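Local coordinates for DUF2790 domain-containing protein (Pseudomonas aeruginosa, PDB 4F98), which is of unknown function but belongs to the DUF2790 family and forms a two-chain assembly, each chain with a three-stranded antiparallel sheet, at residues A[15-18]-A[19-23]. Sequence-based numbering, arbitrary orientation. Where two conformers were deposited one is given.
With GOL (glycerol), chain B.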
ATOM      1  N   GLU A  15     -10.389  -0.953  13.668  1.00 11.08           N
ATOM      2  CA  GLU A  15     -11.226   0.234  13.628  1.00 11.93           C
ATOM      3  C   GLU A  15     -11.517   0.665  12.211  1.00 11.27           C
ATOM      4  O   GLU A  15     -10.864   0.248  11.269  1.00 13.01           O
ATOM      5  CB  GLU A  15     -10.669   1.339  14.502  1.00 16.61           C
ATOM      6  CG  GLU A  15      -9.399   1.918  14.116  1.00 18.68           C
ATOM      7  CD  GLU A  15      -8.844   2.846  15.200  1.00 22.30           C
ATOM      8  OE1 GLU A  15      -8.691   2.432  16.381  1.00 23.38           O
ATOM      9  OE2 GLU A  15      -8.561   3.994  14.850  1.00 23.74           O
ATOM     10  N   GLU A  16     -12.539   1.491  12.085  1.00 11.07           N
ATOM     11  CA  GLU A  16     -12.968   2.012  10.804  1.00 11.02           C
ATOM     12  C   GLU A  16     -11.824   2.769  10.138  1.00 12.68           C
ATOM     13  O   GLU A  16     -11.224   3.633  10.761  1.00 14.79           O
ATOM     14  CB  GLU A  16     -14.194   2.913  11.019  1.00 12.61           C
ATOM     15  CG  GLU A  16     -14.706   3.584   9.754  1.00 12.90           C
ATOM     16  CD  GLU A  16     -16.094   4.165   9.872  1.00 12.34           C
ATOM     17  OE1 GLU A  16     -16.797   3.825  10.837  1.00 15.54           O
ATOM     18  OE2 GLU A  16     -16.492   4.957   8.998  1.00 10.61           O
ATOM     19  N   TYR A  17     -11.550   2.391   8.887  1.00 13.47           N
ATOM     20  CA  TYR A  17     -10.540   3.121   8.146  0.50 11.56           C
ATOM     21  C   TYR A  17     -11.077   3.393   6.724  1.00 12.86           C
ATOM     22  O   TYR A  17     -11.983   2.729   6.198  1.00 17.70           O
ATOM     23  CB  TYR A  17      -9.146   2.445   8.289  0.50  9.82           C
ATOM     24  CG  TYR A  17      -8.007   3.065   7.508  0.50  9.70           C
ATOM     25  CD1 TYR A  17      -7.575   4.365   7.758  0.50 10.52           C
ATOM     26  CD2 TYR A  17      -7.387   2.362   6.505  0.50 13.34           C
ATOM     27  CE1 TYR A  17      -6.564   4.938   7.025  0.50 10.83           C
ATOM     28  CE2 TYR A  17      -6.352   2.931   5.773  0.50 10.81           C
ATOM     29  CZ  TYR A  17      -5.957   4.220   6.039  0.50 10.64           C
ATOM     30  OH  TYR A  17      -4.930   4.814   5.340  0.50 14.11           O
ATOM     31  N   HIS A  18     -10.610   4.516   6.203  1.00 11.41           N
ATOM     32  CA  HIS A  18     -10.990   4.985   4.868  1.00 10.71           C
ATOM     33  C   HIS A  18      -9.738   5.367   4.137  1.00 11.37           C
ATOM     34  O   HIS A  18      -8.952   6.162   4.648  1.00 11.36           O
ATOM     35  CB  HIS A  18     -11.982   6.150   4.950  1.00 10.08           C
ATOM     36  CG  HIS A  18     -13.282   5.743   5.534  1.00 10.27           C
ATOM     37  ND1 HIS A  18     -14.217   5.044   4.813  1.00 11.83           N
ATOM     38  CD2 HIS A  18     -13.765   5.847   6.794  1.00 10.40           C
ATOM     39  CE1 HIS A  18     -15.250   4.774   5.595  1.00 11.40           C
ATOM     40  NE2 HIS A  18     -14.989   5.232   6.812  1.00 10.75           N
ATOM     41  N   TYR A  19      -9.575   4.834   2.931  1.00 12.36           N
ATOM     42  CA  TYR A  19      -8.448   5.209   2.087  1.00 14.84           C
ATOM     43  C   TYR A  19      -8.389   6.721   1.928  1.00 15.53           C
ATOM     44  O   TYR A  19      -9.419   7.348   1.642  1.00 18.43           O
ATOM     45  CB  TYR A  19      -8.559   4.597   0.688  1.00 14.09           C
ATOM     46  CG  TYR A  19      -7.479   5.121  -0.245  1.00 14.59           C
ATOM     47  CD1 TYR A  19      -6.207   4.550  -0.263  1.00 14.03           C
ATOM     48  CD2 TYR A  19      -7.714   6.218  -1.075  1.00 14.64           C
ATOM     49  CE1 TYR A  19      -5.202   5.042  -1.132  1.00 14.24           C
ATOM     50  CE2 TYR A  19      -6.718   6.723  -1.931  1.00 12.51           C
ATOM     51  CZ  TYR A  19      -5.464   6.140  -1.937  1.00 12.32           C
ATOM     52  OH  TYR A  19      -4.476   6.628  -2.734  1.00 14.67           O
ATOM     53  N   GLY A  20      -7.205   7.290   2.101  1.00 19.52           N
ATOM     54  CA  GLY A  20      -7.009   8.726   1.871  1.00 21.24           C
ATOM     55  C   GLY A  20      -7.295   9.594   3.072  1.00 21.03           C
ATOM     56  O   GLY A  20      -7.054  10.803   3.045  1.00 23.34           O
HETATM   57  N   MSE A  21      -7.773   8.992   4.152  1.00 18.84           N
HETATM   58  CA  MSE A  21      -8.119   9.779   5.318  0.50 19.03           C
HETATM   59  C   MSE A  21      -6.849  10.229   6.024  1.00 18.51           C
HETATM   60  O   MSE A  21      -5.893   9.462   6.167  1.00 19.52           O
HETATM   61  CB  MSE A  21      -9.000   9.004   6.273  0.50 20.18           C
HETATM   62  CG  MSE A  21      -9.429   9.828   7.470  0.50 22.68           C
HETATM   63 SE   MSE A  21     -10.640   8.794   8.413  0.38 25.26          SE
HETATM   64  CE  MSE A  21      -9.749   7.068   8.382  0.50 21.41           C
ATOM     65  N   GLN A  22      -6.855  11.495   6.441  1.00 18.58           N
ATOM     66  CA  GLN A  22      -5.795  12.065   7.270  1.00 20.02           C
ATOM     67  C   GLN A  22      -5.873  11.382   8.643  1.00 18.90           C
ATOM     68  O   GLN A  22      -6.937  11.320   9.253  1.00 19.57           O
ATOM     69  CB  GLN A  22      -5.968  13.583   7.440  1.00 22.33           C
ATOM     70  N   LEU A  23      -4.765  10.792   9.070  1.00 18.98           N
ATOM     71  CA  LEU A  23      -4.652  10.188  10.407  1.00 17.50           C
ATOM     72  C   LEU A  23      -3.569  10.915  11.185  1.00 18.62           C
ATOM     73  O   LEU A  23      -2.709  11.588  10.602  1.00 21.52           O
ATOM     74  CB  LEU A  23      -4.322   8.690  10.318  1.00 17.35           C
ATOM     75  CG  LEU A  23      -5.351   7.781   9.646  1.00 16.55           C
ATOM     76  CD1 LEU A  23      -4.842   6.341   9.616  1.00 19.92           C
ATOM     77  CD2 LEU A  23      -6.685   7.837  10.339  1.00 18.78           C
TER
HETATM   78  C1  GOL B 101      -3.673   6.686   2.084  1.00 32.00           C
HETATM   79  O1  GOL B 101      -4.257   7.616   2.982  1.00 33.06           O
HETATM   80  C2  GOL B 101      -3.803   5.328   2.735  1.00 31.56           C
HETATM   81  O2  GOL B 101      -5.171   5.144   2.968  1.00 32.29           O
HETATM   82  C3  GOL B 101      -3.273   4.114   1.974  1.00 26.65           C
HETATM   83  O3  GOL B 101      -3.870   2.911   2.445  1.00 19.48           O
HETATM   84  O   HOH W   1      -4.215   7.450   5.782  1.00 26.29           O
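Y17 sends its ring out with CG anti to the backbone N (chi1 177°), and M21, a selenomethionine, is extended through its first two torsions and bends at chi3 (44°). The two side chains run past each other in opposite directions, and in the conformers described the M21 methyl CE comes to 3.5 Å from Y17 CD1. L23 adds a second apolar touch, with CD1 3.4 Å from Y17 CE1. The backbone between them is a type II beta turn from H18 to M21. It is closed by M21 N donating to H18 O at 3.1 Å, from above the carbonyl plane. G20 takes the third position, where its backbone angles call for glycine. Its N donates to O2 of a glycerol, probably from the crystallisation liquor, at 3.1 Å. Water 1 lies in the Y17 ring plane, 2.8 Å from Y17 OH, and donates to M21 O. H18 is tied back to E16: NE2 donates almost straight to OE2 at 2.7 Å, in the ring plane and on the anti lone pair. Beyond the loop, Y17 meets F59 edge-to-face. Y17 OH, just before the turn, is hydrogen-bonded to W62 NE1 of the second subunit, and Y19 OH, within it, to L60 N of that subunit. The E16 carboxylate would probably favour a protonated H18. The apolar touches are consistent with steadying the turn.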